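Local coordinates for coat protein (Tobacco streak virus, PDB 4Y6X) that forms the virus capsid, probably by self-assembly, and binds viral RNA, with this chain holding its jelly-roll domain, at residues 25-30 against 64-69; 33-38 against 42-47; 69-74 against 126-131. All coordinates share one frame; numbering follows the deposited sequence.

Contact 1 of 3, residues 25-30 against 64-69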
ATOM      1  N   GLN A  25      15.745  14.114  -1.172  1.00 27.04           N
ATOM      2  CA  GLN A  25      14.980  12.965  -1.720  1.00 28.73           C
ATOM      3  C   GLN A  25      14.843  11.862  -0.664  1.00 25.73           C
ATOM      4  O   GLN A  25      15.688  11.763   0.168  1.00 25.80           O
ATOM      5  CB  GLN A  25      15.766  12.402  -2.883  1.00 29.23           C
ATOM      6  CG  GLN A  25      15.794  13.317  -4.074  1.00 32.40           C
ATOM      7  CD  GLN A  25      16.588  12.727  -5.229  1.00 34.53           C
ATOM      8  OE1 GLN A  25      16.726  11.538  -5.346  1.00 33.89           O
ATOM      9  NE2 GLN A  25      17.095  13.582  -6.086  1.00 36.91           N
ATOM     10  N   VAL A  26      13.812  11.024  -0.769  1.00 23.20           N
ATOM     11  CA  VAL A  26      13.675   9.813   0.013  1.00 23.59           C
ATOM     12  C   VAL A  26      13.265   8.640  -0.893  1.00 21.19           C
ATOM     13  O   VAL A  26      12.756   8.828  -1.999  1.00 20.71           O
ATOM     14  CB  VAL A  26      12.616   9.921   1.132  1.00 27.28           C
ATOM     15  CG1 VAL A  26      13.086  10.900   2.188  1.00 31.48           C
ATOM     16  CG2 VAL A  26      11.252  10.325   0.577  1.00 25.90           C
ATOM     17  N   TRP A  27      13.476   7.449  -0.365  1.00 18.61           N
ATOM     18  CA  TRP A  27      13.008   6.201  -0.933  1.00 20.89           C
ATOM     19  C   TRP A  27      11.644   5.909  -0.411  1.00 24.28           C
ATOM     20  O   TRP A  27      11.406   6.057   0.786  1.00 27.57           O
ATOM     21  CB  TRP A  27      13.920   5.041  -0.558  1.00 19.05           C
ATOM     22  CG  TRP A  27      15.259   5.032  -1.261  1.00 20.61           C
ATOM     23  CD1 TRP A  27      16.483   5.262  -0.710  1.00 21.41           C
ATOM     24  CD2 TRP A  27      15.477   4.795  -2.646  1.00 19.46           C
ATOM     25  NE1 TRP A  27      17.458   5.130  -1.677  1.00 20.52           N
ATOM     26  CE2 TRP A  27      16.863   4.886  -2.876  1.00 20.06           C
ATOM     27  CE3 TRP A  27      14.635   4.440  -3.710  1.00 20.07           C
ATOM     28  CZ2 TRP A  27      17.412   4.681  -4.102  1.00 19.84           C
ATOM     29  CZ3 TRP A  27      15.173   4.280  -4.932  1.00 20.11           C
ATOM     30  CH2 TRP A  27      16.550   4.363  -5.133  1.00 21.03           C
ATOM     31  N   VAL A  28      10.756   5.502  -1.303  1.00 23.26           N
ATOM     32  CA  VAL A  28       9.530   4.874  -0.919  1.00 23.74           C
ATOM     33  C   VAL A  28       9.410   3.580  -1.687  1.00 26.61           C
ATOM     34  O   VAL A  28      10.105   3.374  -2.721  1.00 21.61           O
ATOM     35  CB  VAL A  28       8.305   5.782  -1.203  1.00 26.23           C
ATOM     36  CG1 VAL A  28       8.379   7.071  -0.345  1.00 26.47           C
ATOM     37  CG2 VAL A  28       8.173   6.108  -2.666  1.00 27.04           C
ATOM     38  N   THR A  29       8.571   2.660  -1.203  1.00 23.36           N
ATOM     39  CA  THR A  29       8.485   1.346  -1.806  1.00 26.47           C
ATOM     40  C   THR A  29       7.090   0.848  -1.684  1.00 31.88           C
ATOM     41  O   THR A  29       6.368   1.278  -0.781  1.00 31.29           O
ATOM     42  CB  THR A  29       9.430   0.307  -1.134  1.00 31.61           C
ATOM     43  OG1 THR A  29       9.390  -0.958  -1.831  1.00 34.54           O
ATOM     44  CG2 THR A  29       9.037   0.007   0.350  1.00 31.01           C
ATOM     45  N   ARG A  30       6.749  -0.113  -2.525  1.00 30.25           N
ATOM     46  CA  ARG A  30       5.639  -0.999  -2.239  1.00 35.03           C
ATOM     47  C   ARG A  30       5.778  -2.350  -2.855  1.00 31.06           C
ATOM     48  O   ARG A  30       6.564  -2.559  -3.783  1.00 27.39           O
ATOM     49  CB  ARG A  30       4.320  -0.381  -2.626  1.00 43.02           C
ATOM     50  CG  ARG A  30       4.024  -0.362  -4.094  1.00 45.96           C
ATOM     51  CD  ARG A  30       2.536  -0.212  -4.232  1.00 50.94           C
ATOM     52  NE  ARG A  30       2.141  -0.326  -5.616  1.00 61.09           N
ATOM     53  CZ  ARG A  30       1.915  -1.473  -6.269  1.00 58.97           C
ATOM     54  NH1 ARG A  30       2.070  -2.648  -5.698  1.00 61.01           N
ATOM     55  NH2 ARG A  30       1.551  -1.433  -7.527  1.00 61.17           N
ATOM     56  N   PHE A  64       9.847  12.741  -9.263  1.00 25.38           N
ATOM     57  CA  PHE A  64      10.322  11.371  -9.296  1.00 24.90           C
ATOM     58  C   PHE A  64      11.711  11.333  -9.889  1.00 25.28           C
ATOM     59  O   PHE A  64      11.930  11.878 -10.958  1.00 24.86           O
ATOM     60  CB  PHE A  64       9.400  10.555 -10.151  1.00 24.84           C
ATOM     61  CG  PHE A  64       8.077  10.386  -9.578  1.00 28.49           C
ATOM     62  CD1 PHE A  64       7.085  11.323  -9.797  1.00 30.39           C
ATOM     63  CD2 PHE A  64       7.810   9.308  -8.753  1.00 28.37           C
ATOM     64  CE1 PHE A  64       5.813  11.157  -9.249  1.00 33.95           C
ATOM     65  CE2 PHE A  64       6.554   9.150  -8.172  1.00 30.42           C
ATOM     66  CZ  PHE A  64       5.557  10.065  -8.418  1.00 35.66           C
ATOM     67  N   TYR A  65      12.653  10.734  -9.177  1.00 23.24           N
ATOM     68  CA  TYR A  65      14.029  10.677  -9.626  1.00 24.46           C
ATOM     69  C   TYR A  65      14.545   9.316 -10.087  1.00 25.74           C
ATOM     70  O   TYR A  65      15.284   9.255 -11.042  1.00 27.65           O
ATOM     71  CB  TYR A  65      14.925  11.180  -8.541  1.00 24.11           C
ATOM     72  CG  TYR A  65      14.632  12.646  -8.263  1.00 29.81           C
ATOM     73  CD1 TYR A  65      15.218  13.670  -9.046  1.00 33.97           C
ATOM     74  CD2 TYR A  65      13.727  13.010  -7.303  1.00 27.44           C
ATOM     75  CE1 TYR A  65      14.937  15.041  -8.781  1.00 33.70           C
ATOM     76  CE2 TYR A  65      13.442  14.337  -7.020  1.00 32.61           C
ATOM     77  CZ  TYR A  65      14.056  15.354  -7.754  1.00 35.93           C
ATOM     78  OH  TYR A  65      13.762  16.640  -7.453  1.00 34.23           O
ATOM     79  N   ARG A  66      14.141   8.226  -9.450  1.00 24.29           N
ATOM     80  CA  ARG A  66      14.666   6.889  -9.818  1.00 25.80           C
ATOM     81  C   ARG A  66      13.592   5.877  -9.570  1.00 23.40           C
ATOM     82  O   ARG A  66      12.858   5.972  -8.578  1.00 24.11           O
ATOM     83  CB  ARG A  66      15.849   6.516  -8.925  1.00 28.34           C
ATOM     84  CG  ARG A  66      17.003   7.465  -9.020  1.00 35.46           C
ATOM     85  CD  ARG A  66      18.172   7.126  -8.105  1.00 36.21           C
ATOM     86  NE  ARG A  66      18.837   5.890  -8.467  1.00 36.14           N
ATOM     87  CZ  ARG A  66      19.857   5.374  -7.764  1.00 40.20           C
ATOM     88  NH1 ARG A  66      20.294   5.981  -6.652  1.00 41.59           N
ATOM     89  NH2 ARG A  66      20.412   4.222  -8.125  1.00 37.97           N
ATOM     90  N   LEU A  67      13.512   4.897 -10.417  1.00 22.40           N
ATOM     91  CA  LEU A  67      12.735   3.719 -10.152  1.00 22.32           C
ATOM     92  C   LEU A  67      13.695   2.520 -10.209  1.00 25.83           C
ATOM     93  O   LEU A  67      14.403   2.339 -11.222  1.00 23.14           O
ATOM     94  CB  LEU A  67      11.681   3.583 -11.198  1.00 22.63           C
ATOM     95  CG  LEU A  67      10.983   2.215 -11.190  1.00 25.02           C
ATOM     96  CD1 LEU A  67      10.113   1.997  -9.957  1.00 26.55           C
ATOM     97  CD2 LEU A  67      10.177   2.100 -12.437  1.00 25.35           C
ATOM     98  N   LEU A  68      13.717   1.722  -9.162  1.00 20.65           N
ATOM     99  CA  LEU A  68      14.482   0.492  -9.081  1.00 22.62           C
ATOM    100  C   LEU A  68      13.577  -0.681  -9.170  1.00 23.39           C
ATOM    101  O   LEU A  68      12.545  -0.742  -8.444  1.00 23.10           O
ATOM    102  CB  LEU A  68      15.186   0.360  -7.757  1.00 27.21           C
ATOM    103  CG  LEU A  68      16.551   1.049  -7.559  1.00 30.99           C
ATOM    104  CD1 LEU A  68      16.701   2.380  -8.203  1.00 30.78           C
ATOM    105  CD2 LEU A  68      16.939   1.097  -6.085  1.00 30.99           C
ATOM    106  N   ILE A  69      13.896  -1.608 -10.076  1.00 20.72           N
ATOM    107  CA  ILE A  69      13.186  -2.836 -10.114  1.00 23.46           C
ATOM    108  C   ILE A  69      14.126  -4.022 -10.081  1.00 22.53           C
ATOM    109  O   ILE A  69      15.289  -3.958 -10.554  1.00 23.30           O
ATOM    110  CB  ILE A  69      12.213  -2.907 -11.248  1.00 30.35           C
ATOM    111  CG1 ILE A  69      12.909  -2.965 -12.550  1.00 32.34           C
ATOM    112  CG2 ILE A  69      11.249  -1.708 -11.332  1.00 34.09           C
ATOM    113  CD1 ILE A  69      12.213  -3.988 -13.381  1.00 36.08           C
TER
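The carboxamide of Gln-25 lies flat on the phenol ring of Tyr-65, an amide-on-ring stack with planes only 8° apart. Gln-25 NE2 sits over the middle of the ring, 3.3 Å above its plane, and Gln-25 CD lies 3.5 Å from Tyr-65 CD2. Because the planes are nearly parallel, the N-H bonds of the amide run along the ring face instead of pointing into it. The extended Gln-25 chain, with CG beside the backbone N (chi1 -69°), carries the amide across to this position.

Apolar packing is supplied by Trp-27 and Leu-68, whose side chains meet roughly perpendicular. Trp-27 CH2 is 3.4 Å from Leu-68 CD2 and 3.7 Å from Leu-68 CD1, so both methyls meet the six-membered ring. Pro-157 and Phe-161 of the second subunit pack on Trp-27 and Leu-68, respectively.

The same indole meets a charged group in Arg-66. Trp-27 CH2 lies above the guanidinium face, toward its rim, with the two planes 57° apart. The polar ends are held by the N-terminal arm: Trp-27 NE1 bonds to Leu-19 O and Arg-66 NH1 to Ser-18 O.

Strand 140-150 runs between strands 25-30 and 63-73, and Tyr-65 and Arg-66 both face its Ala-148 in a classic beta bulge. The arrangement is that of the BIDG sheet of a viral jelly roll.

Contact 2 of 3, residues 33-38 against 42-47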
ATOM      1  N   SER A  33       2.588  -7.209  -6.904  1.00 38.27           N
ATOM      2  CA  SER A  33       1.694  -8.404  -7.039  1.00 41.14           C
ATOM      3  C   SER A  33       2.331  -9.584  -7.765  1.00 39.99           C
ATOM      4  O   SER A  33       3.139  -9.361  -8.700  1.00 35.82           O
ATOM      5  CB  SER A  33       0.444  -8.019  -7.834  1.00 51.31           C
ATOM      6  OG  SER A  33      -0.259  -6.976  -7.160  1.00 60.84           O
ATOM      7  N   GLU A  34       1.981 -10.809  -7.346  1.00 37.52           N
ATOM      8  CA  GLU A  34       2.375 -12.047  -8.080  1.00 36.05           C
ATOM      9  C   GLU A  34       1.602 -12.082  -9.387  1.00 33.14           C
ATOM     10  O   GLU A  34       0.499 -11.588  -9.455  1.00 34.38           O
ATOM     11  CB  GLU A  34       2.059 -13.335  -7.309  1.00 37.26           C
ATOM     12  N   TRP A  35       2.191 -12.641 -10.432  1.00 31.49           N
ATOM     13  CA  TRP A  35       1.585 -12.627 -11.739  1.00 28.61           C
ATOM     14  C   TRP A  35       0.838 -13.925 -11.941  1.00 32.17           C
ATOM     15  O   TRP A  35       1.399 -15.053 -11.744  1.00 30.20           O
ATOM     16  CB  TRP A  35       2.639 -12.548 -12.818  1.00 29.00           C
ATOM     17  CG  TRP A  35       3.357 -11.264 -12.960  1.00 28.63           C
ATOM     18  CD1 TRP A  35       3.449 -10.236 -12.043  1.00 31.86           C
ATOM     19  CD2 TRP A  35       4.092 -10.849 -14.091  1.00 27.10           C
ATOM     20  NE1 TRP A  35       4.214  -9.222 -12.556  1.00 27.97           N
ATOM     21  CE2 TRP A  35       4.618  -9.567 -13.808  1.00 31.18           C
ATOM     22  CE3 TRP A  35       4.386 -11.439 -15.319  1.00 28.06           C
ATOM     23  CZ2 TRP A  35       5.434  -8.871 -14.713  1.00 32.39           C
ATOM     24  CZ3 TRP A  35       5.205 -10.749 -16.206  1.00 29.76           C
ATOM     25  CH2 TRP A  35       5.699  -9.475 -15.900  1.00 30.25           C
ATOM     26  N   SER A  36      -0.399 -13.814 -12.377  1.00 30.35           N
ATOM     27  CA  SER A  36      -1.165 -15.004 -12.702  1.00 33.21           C
ATOM     28  C   SER A  36      -0.838 -15.526 -14.105  1.00 33.81           C
ATOM     29  O   SER A  36      -0.331 -14.811 -14.959  1.00 30.45           O
ATOM     30  CB  SER A  36      -2.621 -14.668 -12.706  1.00 33.09           C
ATOM     31  OG  SER A  36      -3.051 -14.483 -11.388  1.00 40.39           O
ATOM     32  N   ALA A  37      -1.203 -16.770 -14.336  1.00 33.50           N
ATOM     33  CA  ALA A  37      -1.106 -17.363 -15.645  1.00 38.37           C
ATOM     34  C   ALA A  37      -1.940 -16.558 -16.623  1.00 40.92           C
ATOM     35  O   ALA A  37      -2.882 -15.896 -16.228  1.00 40.39           O
ATOM     36  CB  ALA A  37      -1.577 -18.801 -15.583  1.00 38.61           C
ATOM     37  N   LYS A  38      -1.610 -16.592 -17.903  1.00 44.07           N
ATOM     38  CA  LYS A  38      -2.491 -15.921 -18.843  1.00 49.02           C
ATOM     39  C   LYS A  38      -2.925 -16.745 -20.054  1.00 49.35           C
ATOM     40  O   LYS A  38      -2.303 -17.732 -20.399  1.00 48.33           O
ATOM     41  CB  LYS A  38      -1.930 -14.585 -19.241  1.00 46.96           C
ATOM     42  CG  LYS A  38      -0.672 -14.637 -20.028  1.00 50.60           C
ATOM     43  CD  LYS A  38      -0.359 -13.228 -20.482  1.00 49.93           C
ATOM     44  CE  LYS A  38       0.865 -13.253 -21.361  1.00 54.30           C
ATOM     45  NZ  LYS A  38       1.355 -11.868 -21.566  1.00 58.10           N
ATOM     46  N   THR A  42       0.109 -11.846 -25.448  1.00 78.56           N
ATOM     47  CA  THR A  42       0.465 -10.423 -25.391  1.00 77.69           C
ATOM     48  C   THR A  42       1.815 -10.201 -24.697  1.00 67.40           C
ATOM     49  O   THR A  42       2.451 -11.158 -24.218  1.00 56.69           O
ATOM     50  CB  THR A  42      -0.585  -9.603 -24.611  1.00 81.26           C
ATOM     51  OG1 THR A  42      -1.067 -10.388 -23.504  1.00 86.73           O
ATOM     52  CG2 THR A  42      -1.759  -9.185 -25.503  1.00 78.92           C
ATOM     53  N   ASN A  43       2.225  -8.928 -24.684  1.00 61.72           N
ATOM     54  CA  ASN A  43       3.304  -8.422 -23.840  1.00 57.93           C
ATOM     55  C   ASN A  43       2.870  -8.318 -22.385  1.00 46.11           C
ATOM     56  O   ASN A  43       1.724  -8.025 -22.082  1.00 53.51           O
ATOM     57  CB  ASN A  43       3.763  -7.031 -24.331  1.00 57.51           C
ATOM     58  CG  ASN A  43       4.397  -7.069 -25.716  1.00 65.12           C
ATOM     59  OD1 ASN A  43       3.956  -6.362 -26.629  1.00 63.35           O
ATOM     60  ND2 ASN A  43       5.436  -7.898 -25.878  1.00 57.76           N
ATOM     61  N   ASP A  44       3.803  -8.564 -21.480  1.00 39.54           N
ATOM     62  CA  ASP A  44       3.598  -8.269 -20.063  1.00 35.89           C
ATOM     63  C   ASP A  44       4.111  -6.875 -19.760  1.00 35.88           C
ATOM     64  O   ASP A  44       5.273  -6.575 -20.036  1.00 36.37           O
ATOM     65  CB  ASP A  44       4.335  -9.276 -19.199  1.00 39.77           C
ATOM     66  CG  ASP A  44       3.750 -10.679 -19.330  1.00 42.97           C
ATOM     67  OD1 ASP A  44       2.513 -10.756 -19.154  1.00 39.35           O
ATOM     68  OD2 ASP A  44       4.510 -11.656 -19.578  1.00 37.54           O
ATOM     69  N   ALA A  45       3.233  -6.013 -19.277  1.00 33.62           N
ATOM     70  CA  ALA A  45       3.539  -4.612 -19.049  1.00 36.06           C
ATOM     71  C   ALA A  45       2.995  -4.213 -17.702  1.00 37.58           C
ATOM     72  O   ALA A  45       1.878  -4.545 -17.383  1.00 38.55           O
ATOM     73  CB  ALA A  45       2.901  -3.739 -20.098  1.00 35.26           C
ATOM     74  N   ILE A  46       3.772  -3.465 -16.939  1.00 35.87           N
ATOM     75  CA  ILE A  46       3.250  -2.790 -15.761  1.00 34.81           C
ATOM     76  C   ILE A  46       3.335  -1.274 -15.923  1.00 32.07           C
ATOM     77  O   ILE A  46       4.443  -0.725 -16.017  1.00 30.70           O
ATOM     78  CB  ILE A  46       4.013  -3.234 -14.532  1.00 39.31           C
ATOM     79  CG1 ILE A  46       3.874  -4.745 -14.431  1.00 43.99           C
ATOM     80  CG2 ILE A  46       3.443  -2.536 -13.291  1.00 44.39           C
ATOM     81  CD1 ILE A  46       4.661  -5.325 -13.299  1.00 43.61           C
ATOM     82  N   PRO A  47       2.172  -0.578 -15.964  1.00 32.12           N
ATOM     83  CA  PRO A  47       2.191   0.867 -16.123  1.00 33.50           C
ATOM     84  C   PRO A  47       2.698   1.586 -14.893  1.00 34.89           C
ATOM     85  O   PRO A  47       2.502   1.111 -13.772  1.00 29.65           O
ATOM     86  CB  PRO A  47       0.723   1.234 -16.353  1.00 37.92           C
ATOM     87  CG  PRO A  47       0.002  -0.046 -16.565  1.00 39.51           C
ATOM     88  CD  PRO A  47       0.801  -1.100 -15.871  1.00 37.01           C
TER
HETATM   89  O   HOH W   1       4.415 -13.254 -21.507  1.00 53.23           O
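From Trp-35 to Lys-38 the chain runs nearly opposite to the path from Thr-42 to Ile-46, the directions 161° apart, and side chains bridge the gap of 9.6 Å between the CA atoms of Trp-35 and Asp-44.

At one end, Lys-38 reaches over with its ammonium group. A chi1 of 66° starts the side chain off, and the remaining torsions all lie near 180°, so NZ arrives at full stretch and meets Asp-44 from the opposite direction. Lys-38 NZ forms a salt bridge with Asp-44 OD1 at 2.9 Å, approaching from above the carboxylate, 55° out of its plane. It also donates to the backbone carbonyl of Thr-42, with Lys-38 NZ 3.0 Å from Thr-42 O and well above the carbonyl plane. A longer, weak bond reaches Thr-42 OG1, on a residue that is itself poorly ordered. A water beside Asp-44 OD2 may bridge to Lys-38 NZ, but its bond to NZ is weak and the link is tentative.

At the other end the indole of Trp-35 rests obliquely against the opposing strand. Trp-35 CZ3 lies 3.4 Å from Asp-44 CG and the same distance from Asp-44 CB, so the benzene part backs the aspartate. Trp-35 CZ2 and NE1 meet the terminal methyl of Ile-46, with Trp-35 CZ2 to Ile-46 CD1 at 3.9 Å. Ile-46 and Trp-35 both also pack on Leu-142 of strand 140-150.

Asp-44 OD1 has a second cationic partner, Arg-139 NH2, while Arg-139 NH1 bonds to Ser-36 O. One carboxylate oxygen thus joins two positive groups, which should favour the charged form of Asp-44, and through them the surface loop is tied to the edge strand 44-47.

Contact 3 of 3, residues 69-74 against 126-131; sequences IGFVAV and IVWCLD
The Phe-71 ring receives the edge of Trp-128 on one face: Trp-128 NE1 stands 3.4 Å above the plane and over its centre. This is a T-shaped pair, the phenyl and pyrrole centroids 4.6 Å apart and the planes 86° from each other, with the N-H side of the indole turned to the pi cloud. Trp-128 NE1 is nearly equidistant from all six ring carbons, the nearest being Phe-71 CZ at 3.5 Å. Trp-128 bears Ile-126 CG2 over one of its own faces, toward the rim, a neighbour two residues back on the same strand.

With chi1 at 66°, Phe-71 turns a face of its ring to the indole coming from the other strand.

Beside the aromatic pair, Ile-69 divides its contacts. Ile-69 CD1 lies obliquely against the benzene part of Trp-128, 3.9 Å from Trp-128 CZ2, and Ile-69 CG2 meets Ile-126 CD1 at 4.1 Å. All four of these residues are buried.

Segments 69-73 and 126-130 run nearly parallel, 19° between their directions and 10.7 Å apart at the axes, without sharing a sheet. Strand 63-73 belongs to one sheet of the jelly roll and 125-130 to the other, so the contact lies between the two sheets and is part of the core packing. Phe-79 of strand 77-82 and Phe-101 of strand 99-101 make further edge-to-face pairs with Phe-71, and Val-140 and Leu-142 of strand 140-150 pack on both Phe-71 and Trp-128.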
ATOM      1  N   ILE A  69      13.896  -1.608 -10.076  1.00 20.72           N
ATOM      2  CA  ILE A  69      13.186  -2.836 -10.114  1.00 23.46           C
ATOM      3  C   ILE A  69      14.126  -4.022 -10.081  1.00 22.53           C
ATOM      4  O   ILE A  69      15.289  -3.958 -10.554  1.00 23.30           O
ATOM      5  CB  ILE A  69      12.213  -2.907 -11.248  1.00 30.35           C
ATOM      6  CG1 ILE A  69      12.909  -2.965 -12.550  1.00 32.34           C
ATOM      7  CG2 ILE A  69      11.249  -1.708 -11.332  1.00 34.09           C
ATOM      8  CD1 ILE A  69      12.213  -3.988 -13.381  1.00 36.08           C
ATOM      9  N   GLY A  70      13.646  -5.103  -9.501  1.00 17.52           N
ATOM     10  CA  GLY A  70      14.411  -6.349  -9.471  1.00 19.02           C
ATOM     11  C   GLY A  70      13.472  -7.472  -9.718  1.00 17.70           C
ATOM     12  O   GLY A  70      12.321  -7.407  -9.303  1.00 19.51           O
ATOM     13  N   PHE A  71      13.936  -8.499 -10.383  1.00 18.60           N
ATOM     14  CA  PHE A  71      13.096  -9.626 -10.685  1.00 18.40           C
ATOM     15  C   PHE A  71      13.886 -10.855 -10.979  1.00 18.90           C
ATOM     16  O   PHE A  71      15.095 -10.789 -11.274  1.00 19.33           O
ATOM     17  CB  PHE A  71      12.148  -9.318 -11.827  1.00 18.69           C
ATOM     18  CG  PHE A  71      12.841  -9.097 -13.134  1.00 20.14           C
ATOM     19  CD1 PHE A  71      13.277  -7.826 -13.487  1.00 21.32           C
ATOM     20  CD2 PHE A  71      13.022 -10.143 -14.021  1.00 21.26           C
ATOM     21  CE1 PHE A  71      13.929  -7.590 -14.694  1.00 22.32           C
ATOM     22  CE2 PHE A  71      13.688  -9.929 -15.239  1.00 24.39           C
ATOM     23  CZ  PHE A  71      14.144  -8.648 -15.554  1.00 24.63           C
ATOM     24  N   VAL A  72      13.202 -11.981 -10.882  1.00 18.68           N
ATOM     25  CA  VAL A  72      13.678 -13.263 -11.387  1.00 22.12           C
ATOM     26  C   VAL A  72      12.645 -13.793 -12.364  1.00 24.77           C
ATOM     27  O   VAL A  72      11.442 -13.732 -12.090  1.00 22.26           O
ATOM     28  CB  VAL A  72      13.850 -14.291 -10.240  1.00 25.68           C
ATOM     29  CG1 VAL A  72      14.300 -15.631 -10.781  1.00 29.33           C
ATOM     30  CG2 VAL A  72      14.966 -13.853  -9.331  1.00 28.34           C
ATOM     31  N   ALA A  73      13.071 -14.311 -13.515  1.00 24.19           N
ATOM     32  CA  ALA A  73      12.117 -14.873 -14.501  1.00 22.88           C
ATOM     33  C   ALA A  73      12.345 -16.392 -14.709  1.00 27.14           C
ATOM     34  O   ALA A  73      13.436 -16.916 -14.503  1.00 25.57           O
ATOM     35  CB  ALA A  73      12.299 -14.169 -15.823  1.00 27.44           C
ATOM     36  N   VAL A  74      11.337 -17.088 -15.189  1.00 27.39           N
ATOM     37  CA  VAL A  74      11.479 -18.516 -15.505  1.00 31.96           C
ATOM     38  C   VAL A  74      12.028 -18.800 -16.934  1.00 36.53           C
ATOM     39  O   VAL A  74      12.140 -19.943 -17.321  1.00 35.62           O
ATOM     40  CB  VAL A  74      10.144 -19.280 -15.345  1.00 32.94           C
ATOM     41  CG1 VAL A  74       9.643 -19.160 -13.925  1.00 38.72           C
ATOM     42  CG2 VAL A  74       9.088 -18.766 -16.318  1.00 32.55           C
ATOM     43  N   ILE A 126       6.816  -0.583 -17.787  1.00 25.97           N
ATOM     44  CA  ILE A 126       7.898  -1.529 -17.962  1.00 25.99           C
ATOM     45  C   ILE A 126       7.317  -2.742 -18.644  1.00 25.36           C
ATOM     46  O   ILE A 126       6.244  -3.195 -18.283  1.00 24.82           O
ATOM     47  CB  ILE A 126       8.565  -1.836 -16.635  1.00 29.34           C
ATOM     48  CG1 ILE A 126       9.288  -0.576 -16.161  1.00 35.90           C
ATOM     49  CG2 ILE A 126       9.626  -2.918 -16.825  1.00 30.60           C
ATOM     50  CD1 ILE A 126       9.242  -0.468 -14.694  1.00 43.65           C
ATOM     51  N   VAL A 127       8.019  -3.237 -19.647  1.00 24.68           N
ATOM     52  CA  VAL A 127       7.547  -4.318 -20.464  1.00 26.45           C
ATOM     53  C   VAL A 127       8.571  -5.440 -20.496  1.00 24.88           C
ATOM     54  O   VAL A 127       9.743  -5.189 -20.694  1.00 27.84           O
ATOM     55  CB  VAL A 127       7.304  -3.825 -21.917  1.00 30.66           C
ATOM     56  CG1 VAL A 127       6.855  -4.966 -22.830  1.00 29.87           C
ATOM     57  CG2 VAL A 127       6.286  -2.712 -21.957  1.00 32.48           C
ATOM     58  N   TRP A 128       8.113  -6.678 -20.315  1.00 23.46           N
ATOM     59  CA  TRP A 128       8.935  -7.866 -20.423  1.00 25.89           C
ATOM     60  C   TRP A 128       8.524  -8.711 -21.643  1.00 31.38           C
ATOM     61  O   TRP A 128       7.332  -8.878 -21.876  1.00 31.16           O
ATOM     62  CB  TRP A 128       8.753  -8.792 -19.232  1.00 25.21           C
ATOM     63  CG  TRP A 128       9.354  -8.340 -17.994  1.00 23.05           C
ATOM     64  CD1 TRP A 128      10.505  -8.780 -17.471  1.00 23.78           C
ATOM     65  CD2 TRP A 128       8.838  -7.345 -17.097  1.00 23.22           C
ATOM     66  NE1 TRP A 128      10.780  -8.109 -16.288  1.00 24.31           N
ATOM     67  CE2 TRP A 128       9.756  -7.231 -16.041  1.00 24.77           C
ATOM     68  CE3 TRP A 128       7.680  -6.548 -17.079  1.00 25.28           C
ATOM     69  CZ2 TRP A 128       9.563  -6.355 -14.969  1.00 25.25           C
ATOM     70  CZ3 TRP A 128       7.479  -5.688 -16.007  1.00 24.24           C
ATOM     71  CH2 TRP A 128       8.405  -5.615 -14.958  1.00 24.57           C
ATOM     72  N   CYS A 129       9.510  -9.230 -22.366  1.00 31.01           N
ATOM     73  CA  CYS A 129       9.289 -10.215 -23.463  1.00 36.75           C
ATOM     74  C   CYS A 129      10.057 -11.499 -23.156  1.00 29.48           C
ATOM     75  O   CYS A 129      11.293 -11.525 -23.186  1.00 31.51           O
ATOM     76  CB  CYS A 129       9.824  -9.670 -24.794  1.00 42.32           C
ATOM     77  SG  CYS A 129       9.261  -7.991 -25.129  1.00 54.83           S
ATOM     78  N   LEU A 130       9.334 -12.568 -22.877  1.00 28.93           N
ATOM     79  CA  LEU A 130       9.954 -13.827 -22.566  1.00 30.38           C
ATOM     80  C   LEU A 130      10.110 -14.678 -23.814  1.00 32.53           C
ATOM     81  O   LEU A 130       9.205 -14.756 -24.617  1.00 34.89           O
ATOM     82  CB  LEU A 130       9.107 -14.564 -21.532  1.00 33.88           C
ATOM     83  CG  LEU A 130       9.404 -14.184 -20.074  1.00 39.03           C
ATOM     84  CD1 LEU A 130       9.039 -12.734 -19.811  1.00 47.02           C
ATOM     85  CD2 LEU A 130       8.584 -15.042 -19.169  1.00 44.53           C
ATOM     86  N   ASP A 131      11.230 -15.384 -23.892  1.00 35.71           N
ATOM     87  CA  ASP A 131      11.517 -16.348 -24.961  1.00 40.71           C
ATOM     88  C   ASP A 131      10.607 -17.562 -24.872  1.00 38.39           C
ATOM     89  O   ASP A 131      10.097 -18.003 -25.870  1.00 51.47           O
ATOM     90  CB  ASP A 131      12.977 -16.824 -24.898  1.00 39.21           C
ATOM     91  CG  ASP A 131      13.991 -15.724 -25.303  1.00 51.50           C
ATOM     92  OD1 ASP A 131      13.573 -14.575 -25.640  1.00 57.29           O
ATOM     93  OD2 ASP A 131      15.225 -15.996 -25.230  1.00 58.96           O
TER

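Contacts 1 and 3 draw on the same strand, 63-73; Ile-69 ends one segment and begins the other, but touches the opposing segment only in contact 3. Contact 1 joins second neighbours of one sheet, on a partly buried side that the second subunit of the domain-swapped dimer partly covers; it mixes a stacked amide, a guanidinium and apolar groups. Contact 3 spans the two sheets in the buried core with aromatic and aliphatic side chains, an indole N-H side against a ring face. Contact 2 lies at the surface, where a salt bridge is backed by an indole and an isoleucine methyl. Backbone bonds between strands 44-47 and 125-130 tie it to contact 3, and Trp-35 meets Trp-128.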